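PDB 6EVG: multi-copper Oxidase CueO from Ochrobactrum, which oxidises lignin model compounds and lignosulfonate as a laccase-like enzyme, probably passing the electrons through its copper centres to dioxygen. Local coordinates for residues P24-D32 with L64-N72; T43-G51 with L203-P211. One frame throughout, in Å; residues are numbered along the deposited sequence.

Contact 1 of 2, residues P24-D32 with L64-N72; sequences PLPPLVEPD and LGPLVRLKN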
loop_
_atom_site.group_PDB
_atom_site.type_symbol
_atom_site.label_atom_id
_atom_site.label_comp_id
_atom_site.label_asym_id
_atom_site.label_seq_id
_atom_site.Cartn_x
_atom_site.Cartn_y
_atom_site.Cartn_z
ATOM N N PRO A 24 -6.281 -15.574 8.804
ATOM C CA PRO A 24 -7.571 -14.996 8.442
ATOM C C PRO A 24 -7.574 -14.485 7.019
ATOM O O PRO A 24 -6.558 -14.002 6.547
ATOM C CB PRO A 24 -7.688 -13.823 9.416
ATOM C CG PRO A 24 -6.705 -13.905 10.401
ATOM C CD PRO A 24 -5.631 -14.771 9.841
ATOM N N LEU A 25 -8.719 -14.588 6.375
ATOM C CA LEU A 25 -8.894 -14.090 5.022
ATOM C C LEU A 25 -9.848 -12.908 5.020
ATOM O O LEU A 25 -10.914 -12.973 5.616
ATOM C CB LEU A 25 -9.486 -15.217 4.154
ATOM C CG LEU A 25 -8.650 -16.301 3.625
ATOM C CD1 LEU A 25 -9.592 -17.339 3.081
ATOM C CD2 LEU A 25 -7.842 -15.683 2.477
ATOM N N PRO A 26 -9.467 -11.814 4.399
ATOM C CA PRO A 26 -10.449 -10.698 4.259
ATOM C C PRO A 26 -11.699 -11.231 3.564
ATOM O O PRO A 26 -11.576 -11.924 2.533
ATOM C CB PRO A 26 -9.692 -9.673 3.400
ATOM C CG PRO A 26 -8.252 -9.966 3.703
ATOM C CD PRO A 26 -8.189 -11.472 3.781
ATOM N N PRO A 27 -12.897 -10.901 4.039
ATOM C CA PRO A 27 -14.062 -11.383 3.335
ATOM C C PRO A 27 -14.150 -10.774 1.928
ATOM O O PRO A 27 -13.858 -9.601 1.735
ATOM C CB PRO A 27 -15.204 -10.887 4.226
ATOM C CG PRO A 27 -14.677 -10.180 5.288
ATOM C CD PRO A 27 -13.207 -10.173 5.276
ATOM N N LEU A 28 -14.619 -11.573 0.987
ATOM C CA LEU A 28 -14.782 -11.107 -0.395
ATOM C C LEU A 28 -16.088 -10.344 -0.506
ATOM O O LEU A 28 -17.161 -10.892 -0.146
ATOM C CB LEU A 28 -14.801 -12.315 -1.314
ATOM C CG LEU A 28 -15.076 -12.079 -2.766
ATOM C CD1 LEU A 28 -14.006 -11.225 -3.438
ATOM C CD2 LEU A 28 -15.234 -13.397 -3.541
ATOM N N VAL A 29 -16.020 -9.129 -1.042
ATOM C CA VAL A 29 -17.220 -8.314 -1.253
ATOM C C VAL A 29 -17.251 -7.884 -2.703
ATOM O O VAL A 29 -16.261 -7.334 -3.224
ATOM C CB VAL A 29 -17.251 -7.111 -0.300
ATOM C CG1 VAL A 29 -18.416 -6.186 -0.640
ATOM C CG2 VAL A 29 -17.328 -7.573 1.140
ATOM N N GLU A 30 -18.385 -8.106 -3.354
ATOM C CA GLU A 30 -18.634 -7.656 -4.722
ATOM C C GLU A 30 -19.870 -6.765 -4.735
ATOM O O GLU A 30 -20.690 -6.830 -3.814
ATOM C CB GLU A 30 -18.819 -8.866 -5.658
ATOM C CG GLU A 30 -17.547 -9.693 -5.731
ATOM C CD GLU A 30 -17.723 -11.011 -6.440
ATOM O OE1 GLU A 30 -18.508 -11.877 -5.963
ATOM O OE2 GLU A 30 -17.113 -11.235 -7.516
ATOM N N PRO A 31 -20.037 -5.911 -5.746
ATOM C CA PRO A 31 -21.233 -5.047 -5.782
ATOM C C PRO A 31 -22.508 -5.887 -5.722
ATOM O O PRO A 31 -22.618 -6.945 -6.347
ATOM C CB PRO A 31 -21.085 -4.325 -7.101
ATOM C CG PRO A 31 -19.556 -4.299 -7.364
ATOM C CD PRO A 31 -19.126 -5.657 -6.882
ATOM N N ASP A 32 -23.493 -5.362 -4.988
ATOM C CA ASP A 32 -24.783 -6.044 -4.800
ATOM C C ASP A 32 -25.681 -5.800 -5.998
ATOM O O ASP A 32 -25.261 -5.268 -7.030
ATOM C CB ASP A 32 -25.379 -5.637 -3.467
ATOM C CG ASP A 32 -25.868 -4.189 -3.415
ATOM O OD1 ASP A 32 -25.979 -3.531 -4.466
ATOM O OD2 ASP A 32 -26.195 -3.732 -2.262
ATOM N N LEU A 64 -8.696 -4.146 10.002
ATOM C CA LEU A 64 -8.595 -4.443 8.569
ATOM C C LEU A 64 -9.990 -4.341 7.951
ATOM O O LEU A 64 -10.796 -3.534 8.419
ATOM C CB LEU A 64 -7.805 -5.714 8.314
ATOM C CG LEU A 64 -6.304 -5.509 8.196
ATOM C CD1 LEU A 64 -5.606 -6.842 8.133
ATOM C CD2 LEU A 64 -5.821 -4.712 7.032
ATOM N N GLY A 65 -10.249 -5.066 6.885
ATOM C CA GLY A 65 -11.412 -4.801 6.070
ATOM C C GLY A 65 -11.568 -5.861 5.017
ATOM O O GLY A 65 -10.777 -6.798 4.907
ATOM N N PRO A 66 -12.629 -5.752 4.212
ATOM C CA PRO A 66 -12.872 -6.712 3.135
ATOM C C PRO A 66 -11.876 -6.561 1.985
ATOM O O PRO A 66 -11.215 -5.532 1.845
ATOM C CB PRO A 66 -14.268 -6.357 2.660
ATOM C CG PRO A 66 -14.364 -4.874 2.920
ATOM C CD PRO A 66 -13.618 -4.690 4.216
ATOM N N LEU A 67 -11.876 -7.592 1.133
ATOM C CA LEU A 67 -11.318 -7.487 -0.232
ATOM C C LEU A 67 -12.492 -7.258 -1.164
ATOM O O LEU A 67 -13.360 -8.122 -1.309
ATOM C CB LEU A 67 -10.491 -8.713 -0.592
ATOM C CG LEU A 67 -9.783 -8.599 -1.966
ATOM C CD1 LEU A 67 -8.447 -9.267 -1.955
ATOM C CD2 LEU A 67 -10.642 -9.049 -3.108
ATOM N N VAL A 68 -12.548 -6.049 -1.708
ATOM C CA VAL A 68 -13.572 -5.638 -2.667
ATOM C C VAL A 68 -13.079 -6.001 -4.060
ATOM O O VAL A 68 -12.003 -5.594 -4.471
ATOM C CB VAL A 68 -13.845 -4.129 -2.566
ATOM C CG1 VAL A 68 -14.895 -3.708 -3.588
ATOM C CG2 VAL A 68 -14.243 -3.750 -1.166
ATOM N N ARG A 69 -13.849 -6.833 -4.796
ATOM C CA ARG A 69 -13.469 -7.224 -6.153
ATOM C C ARG A 69 -14.379 -6.538 -7.163
ATOM O O ARG A 69 -15.619 -6.681 -7.069
ATOM C CB ARG A 69 -13.528 -8.723 -6.293
ATOM C CG ARG A 69 -12.997 -9.185 -7.641
ATOM C CD ARG A 69 -12.536 -10.641 -7.598
ATOM N NE ARG A 69 -13.687 -11.425 -7.497
ATOM C CZ ARG A 69 -13.731 -12.758 -7.192
ATOM N NH1 ARG A 69 -12.643 -13.481 -6.915
ATOM N NH2 ARG A 69 -14.894 -13.376 -7.219
ATOM N N LEU A 70 -13.792 -5.742 -8.029
ATOM C CA LEU A 70 -14.460 -4.954 -9.031
ATOM C C LEU A 70 -14.039 -5.370 -10.413
ATOM O O LEU A 70 -12.872 -5.653 -10.671
ATOM C CB LEU A 70 -14.094 -3.497 -8.836
ATOM C CG LEU A 70 -14.438 -2.902 -7.459
ATOM C CD1 LEU A 70 -13.966 -1.469 -7.391
ATOM C CD2 LEU A 70 -15.880 -3.034 -7.100
ATOM N N LYS A 71 -14.991 -5.380 -11.342
ATOM C CA LYS A 71 -14.740 -5.726 -12.735
ATOM C C LYS A 71 -14.424 -4.482 -13.539
ATOM O O LYS A 71 -15.144 -3.482 -13.446
ATOM C CB LYS A 71 -15.906 -6.436 -13.333
ATOM C CG LYS A 71 -16.189 -7.769 -12.697
ATOM C CD LYS A 71 -17.346 -8.499 -13.323
ATOM C CE LYS A 71 -18.653 -7.876 -12.977
ATOM N NZ LYS A 71 -19.752 -8.893 -13.151
ATOM N N ASN A 72 -13.370 -4.524 -14.366
ATOM C CA ASN A 72 -13.122 -3.449 -15.272
ATOM C C ASN A 72 -14.383 -3.229 -16.102
ATOM O O ASN A 72 -15.055 -4.189 -16.535
ATOM C CB ASN A 72 -11.933 -3.770 -16.180
ATOM C CG ASN A 72 -11.379 -2.558 -16.843
ATOM O OD1 ASN A 72 -11.313 -1.477 -16.265
ATOM N ND2 ASN A 72 -11.015 -2.742 -18.125
#

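Contact 2 of 2, residues T43-G51 with L203-P211; sequences TGRHSFEEG and LIVNGIVSP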
loop_
_atom_site.group_PDB
_atom_site.type_symbol
_atom_site.label_atom_id
_atom_site.label_comp_id
_atom_site.label_asym_id
_atom_site.label_seq_id
_atom_site.Cartn_x
_atom_site.Cartn_y
_atom_site.Cartn_z
ATOM N N THR A 43 -14.807 1.710 15.275
ATOM C CA THR A 43 -13.884 1.272 16.323
ATOM C C THR A 43 -14.299 -0.075 16.875
ATOM O O THR A 43 -15.449 -0.507 16.736
ATOM C CB THR A 43 -13.716 2.305 17.441
ATOM O OG1 THR A 43 -14.981 2.454 18.066
ATOM C CG2 THR A 43 -13.171 3.635 16.945
ATOM N N GLY A 44 -13.363 -0.723 17.566
ATOM C CA GLY A 44 -13.696 -1.976 18.239
ATOM C C GLY A 44 -12.483 -2.433 19.059
ATOM O O GLY A 44 -11.653 -1.615 19.450
ATOM N N ARG A 45 -12.396 -3.761 19.226
ATOM C CA ARG A 45 -11.245 -4.386 19.855
ATOM C C ARG A 45 -10.891 -5.585 19.024
ATOM O O ARG A 45 -11.766 -6.226 18.432
ATOM C CB ARG A 45 -11.529 -4.785 21.322
ATOM C CG ARG A 45 -11.990 -3.622 22.176
ATOM C CD ARG A 45 -12.179 -3.995 23.593
ATOM N NE ARG A 45 -10.891 -4.239 24.211
ATOM C CZ ARG A 45 -10.023 -3.281 24.544
ATOM N NH1 ARG A 45 -10.342 -2.046 24.377
ATOM N NH2 ARG A 45 -8.840 -3.548 25.071
ATOM N N HIS A 46 -9.589 -5.911 19.027
ATOM C CA HIS A 46 -9.079 -6.984 18.151
ATOM C C HIS A 46 -8.023 -7.805 18.874
ATOM O O HIS A 46 -7.140 -7.239 19.521
ATOM C CB HIS A 46 -8.510 -6.359 16.875
ATOM C CG HIS A 46 -7.887 -7.338 15.945
ATOM N ND1 HIS A 46 -8.612 -8.167 15.131
ATOM C CD2 HIS A 46 -6.577 -7.633 15.744
ATOM C CE1 HIS A 46 -7.767 -8.925 14.432
ATOM N NE2 HIS A 46 -6.531 -8.613 14.773
ATOM N N SER A 47 -8.106 -9.130 18.692
ATOM C CA SER A 47 -7.080 -10.029 19.193
ATOM C C SER A 47 -6.049 -10.338 18.102
ATOM O O SER A 47 -6.356 -10.963 17.081
ATOM C CB SER A 47 -7.728 -11.309 19.672
ATOM O OG SER A 47 -6.737 -12.249 20.075
ATOM N N PHE A 48 -4.825 -9.921 18.353
ATOM C CA PHE A 48 -3.721 -10.237 17.516
ATOM C C PHE A 48 -3.091 -11.600 17.844
ATOM O O PHE A 48 -2.395 -12.198 17.043
ATOM C CB PHE A 48 -2.624 -9.161 17.606
ATOM C CG PHE A 48 -3.087 -7.753 17.194
ATOM C CD1 PHE A 48 -3.009 -7.351 15.894
ATOM C CD2 PHE A 48 -3.641 -6.877 18.115
ATOM C CE1 PHE A 48 -3.457 -6.138 15.491
ATOM C CE2 PHE A 48 -4.097 -5.617 17.728
ATOM C CZ PHE A 48 -3.995 -5.242 16.402
ATOM N N GLU A 49 -3.274 -12.029 19.084
ATOM C CA GLU A 49 -2.764 -13.309 19.538
ATOM C C GLU A 49 -3.661 -13.839 20.578
ATOM O O GLU A 49 -4.345 -13.075 21.263
ATOM C CB GLU A 49 -1.344 -13.181 19.840
ATOM C CG GLU A 49 -0.977 -12.460 21.010
ATOM C CD GLU A 49 0.491 -12.748 21.419
ATOM O OE1 GLU A 49 1.355 -13.281 20.641
ATOM O OE2 GLU A 49 0.761 -12.420 22.564
ATOM N N GLU A 50 -3.679 -15.144 20.721
ATOM C CA GLU A 50 -4.530 -15.820 21.687
ATOM C C GLU A 50 -4.272 -15.319 23.054
ATOM O O GLU A 50 -3.083 -15.152 23.421
ATOM C CB GLU A 50 -4.263 -17.327 21.652
ATOM C CG GLU A 50 -5.146 -18.210 22.539
ATOM C CD GLU A 50 -5.143 -19.644 22.016
ATOM O OE1 GLU A 50 -4.105 -20.321 22.216
ATOM O OE2 GLU A 50 -6.136 -20.055 21.362
ATOM N N GLY A 51 -5.352 -14.955 23.705
ATOM C CA GLY A 51 -5.317 -14.520 25.085
ATOM C C GLY A 51 -5.304 -13.042 25.284
ATOM O O GLY A 51 -5.417 -12.645 26.413
ATOM N N LEU A 203 5.364 -8.734 14.680
ATOM C CA LEU A 203 4.948 -8.732 13.267
ATOM C C LEU A 203 3.639 -9.460 13.125
ATOM O O LEU A 203 3.429 -10.459 13.815
ATOM C CB LEU A 203 6.019 -9.369 12.411
ATOM C CG LEU A 203 7.443 -8.830 12.551
ATOM C CD1 LEU A 203 8.356 -9.452 11.498
ATOM C CD2 LEU A 203 7.470 -7.285 12.366
ATOM N N ILE A 204 2.801 -8.960 12.234
ATOM C CA ILE A 204 1.483 -9.571 11.998
ATOM C C ILE A 204 1.223 -9.716 10.502
ATOM O O ILE A 204 1.734 -8.948 9.684
ATOM C CB ILE A 204 0.360 -8.779 12.699
ATOM C CG1 ILE A 204 0.340 -7.312 12.263
ATOM C CG2 ILE A 204 0.502 -8.920 14.209
ATOM C CD1 ILE A 204 -0.896 -6.554 12.713
ATOM N N VAL A 205 0.410 -10.729 10.181
ATOM C CA VAL A 205 -0.097 -10.942 8.820
ATOM C C VAL A 205 -1.594 -11.106 8.918
ATOM O O VAL A 205 -2.109 -11.914 9.684
ATOM C CB VAL A 205 0.563 -12.138 8.116
ATOM C CG1 VAL A 205 0.091 -12.240 6.668
ATOM C CG2 VAL A 205 2.096 -12.076 8.206
ATOM N N ASN A 206 -2.314 -10.271 8.142
ATOM C CA ASN A 206 -3.778 -10.274 8.193
ATOM C C ASN A 206 -4.293 -10.194 9.615
ATOM O O ASN A 206 -5.308 -10.786 9.960
ATOM C CB ASN A 206 -4.390 -11.458 7.412
ATOM C CG ASN A 206 -4.093 -11.388 5.933
ATOM O OD1 ASN A 206 -3.492 -10.416 5.444
ATOM N ND2 ASN A 206 -4.524 -12.418 5.188
ATOM N N GLY A 207 -3.633 -9.356 10.422
ATOM C CA GLY A 207 -4.092 -9.075 11.755
ATOM C C GLY A 207 -3.701 -10.018 12.851
ATOM O O GLY A 207 -4.137 -9.810 14.008
ATOM N N ILE A 208 -2.899 -11.018 12.661
ATOM C CA ILE A 208 -2.518 -12.080 13.640
ATOM C C ILE A 208 -1.007 -12.280 13.625
ATOM O O ILE A 208 -0.348 -12.215 12.575
ATOM C CB ILE A 208 -3.177 -13.566 13.131
ATOM C CG1 ILE A 208 -4.672 -13.443 12.987
ATOM C CG2 ILE A 208 -2.699 -14.706 13.955
ATOM C CD1 ILE A 208 -5.287 -13.058 14.223
ATOM N N VAL A 209 -0.517 -12.518 14.856
ATOM C CA VAL A 209 0.894 -12.884 15.049
ATOM C C VAL A 209 1.064 -14.359 14.607
ATOM O O VAL A 209 0.405 -15.259 15.092
ATOM C CB VAL A 209 1.315 -12.693 16.483
ATOM C CG1 VAL A 209 2.807 -13.133 16.663
ATOM C CG2 VAL A 209 1.189 -11.270 16.942
ATOM N N SER A 210 2.027 -14.546 13.729
ATOM C CA SER A 210 2.488 -15.880 13.317
ATOM C C SER A 210 1.382 -16.832 12.896
ATOM O O SER A 210 1.282 -17.947 13.390
ATOM C CB SER A 210 3.394 -16.426 14.406
ATOM O OG SER A 210 4.579 -15.568 14.458
ATOM N N PRO A 211 0.565 -16.460 11.899
ATOM C CA PRO A 211 -0.445 -17.381 11.424
ATOM C C PRO A 211 0.140 -18.493 10.555
ATOM O O PRO A 211 1.309 -18.416 10.129
ATOM C CB PRO A 211 -1.349 -16.492 10.566
ATOM C CG PRO A 211 -0.407 -15.431 10.031
ATOM C CD PRO A 211 0.579 -15.195 11.149
HETATM O O HOH W 1 -1.781 -15.281 16.755
#

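Contact 1 of 2, residues P24-D32 with L64-N72
Leu28 and Val29 lie alongside Leu67 and Val68 as a short parallel beta pair. It adds strand 28-29 to the edge of a mixed sheet in a Greek-key beta sandwich, consistent with the first cupredoxin domain of a multicopper oxidase. Three backbone bonds carry the register. Leu67 N donates to Pro27 O, Val29 N to Leu67 O, and Arg69 N to Val29 O. On one face of the pair, Val29 CG2 presses on Pro66 CB at 3.6 Å. Val29, Pro66 and Val68 also touch Val37 or Leu39 of strand 36-46, so this face packs on a second sheet, though Val29 stays partly exposed. On the other face, Leu28 CD1 meets Leu67 CD2 at 4.0 Å.

The Arg69 side chain crosses Leu28. Arg69 CB rests on Leu28 CD1 at 3.8 Å. The chain then bends at chi3 (71°), which brings the guanidinium back beside Glu30. Arg69 NE makes a weak bond of 3.4 Å to Glu30 OE2. Arg69 CZ lies 4.0 Å from Leu28 CD2, which sits over one face, toward the rim. Arg69 NH2 completes the salt bridge to Glu30 OE2 at 3.1 Å. The oxygen lies in the guanidinium plane, but the donor comes from above the carboxylate, the two planes being 71° apart. Farther along, Pro31 crosses Leu70, with Pro31 CG 3.9 Å from Leu70 CD2.

Contact 2 of 2, residues T43-G51 with L203-P211
Val209 N donates a nearly straight bond to Phe48 O (2.9 Å, 174° at the hydrogen), just past the type I' turn that runs from Val205 to Ile208. A water bridges the same Phe48 O and Val209 O. The turn is gripped mainly through one carbonyl, Gly207 O. His46 NE2 donates to it at 2.8 Å, and the oxygen lies in the imidazole plane. The bond is straight, 170° at the hydrogen. His46 CG is anti to the backbone N (chi1 176°), which extends the ring toward the turn. Phe48 CD1 also approaches Gly207 O, at 3.3 Å, and Phe48 CA adds a weak C-H contact. Gly207 has positive phi, and a CB there would crowd His46 NE2. The Phe48 ring packs obliquely on Ile204, where Phe48 CE1 lies 3.8 Å from Ile204 CD1. Within its own segment, the ring carries His46 CD2 over its centre. Ile208 CD1 reaches Ser47 O at 3.7 Å. A leucine in place of His46 has no N-H for Gly207 O, and the turn would probably be held less firmly against segment 43-51. Tyr63 adds to the aromatic group, stacking on His46 and meeting Phe48 edge-to-face. Segment 43-51 takes in the last part of strand 36-46, which pairs with strand 54-59, and the loop after it. Strand 202-205 pairs with strand 170-178, whose Arg178 touches Phe48. The contact thus joins two different sheets, probably of the first and second cupredoxin domains.

How the contacts relate
Contact 1 runs from buried Pro66, Leu67 and Val68 to exposed Pro27 and Glu30, while no touching residue of contact 2 is fully exposed. Contact 1 extends one sheet by regular strand pairing, with a salt bridge on its exposed side. Contact 2 joins two sheets through a loop and a turn, and relies on aromatic rings and two carbonyls, Gly207 O and Phe48 O. Strand 36-46, next in the chain after strand 28-29, packs on contact 1 and supplies His46 to contact 2. Their centres are about 20 Å apart, yet they meet. Pro24 O probably accepts a hydrogen bond from Asn206 ND2 (2.9 Å), Pro24 CG packs on Ile208 CG1, and Leu64 CD1 lies against Asn206 CA.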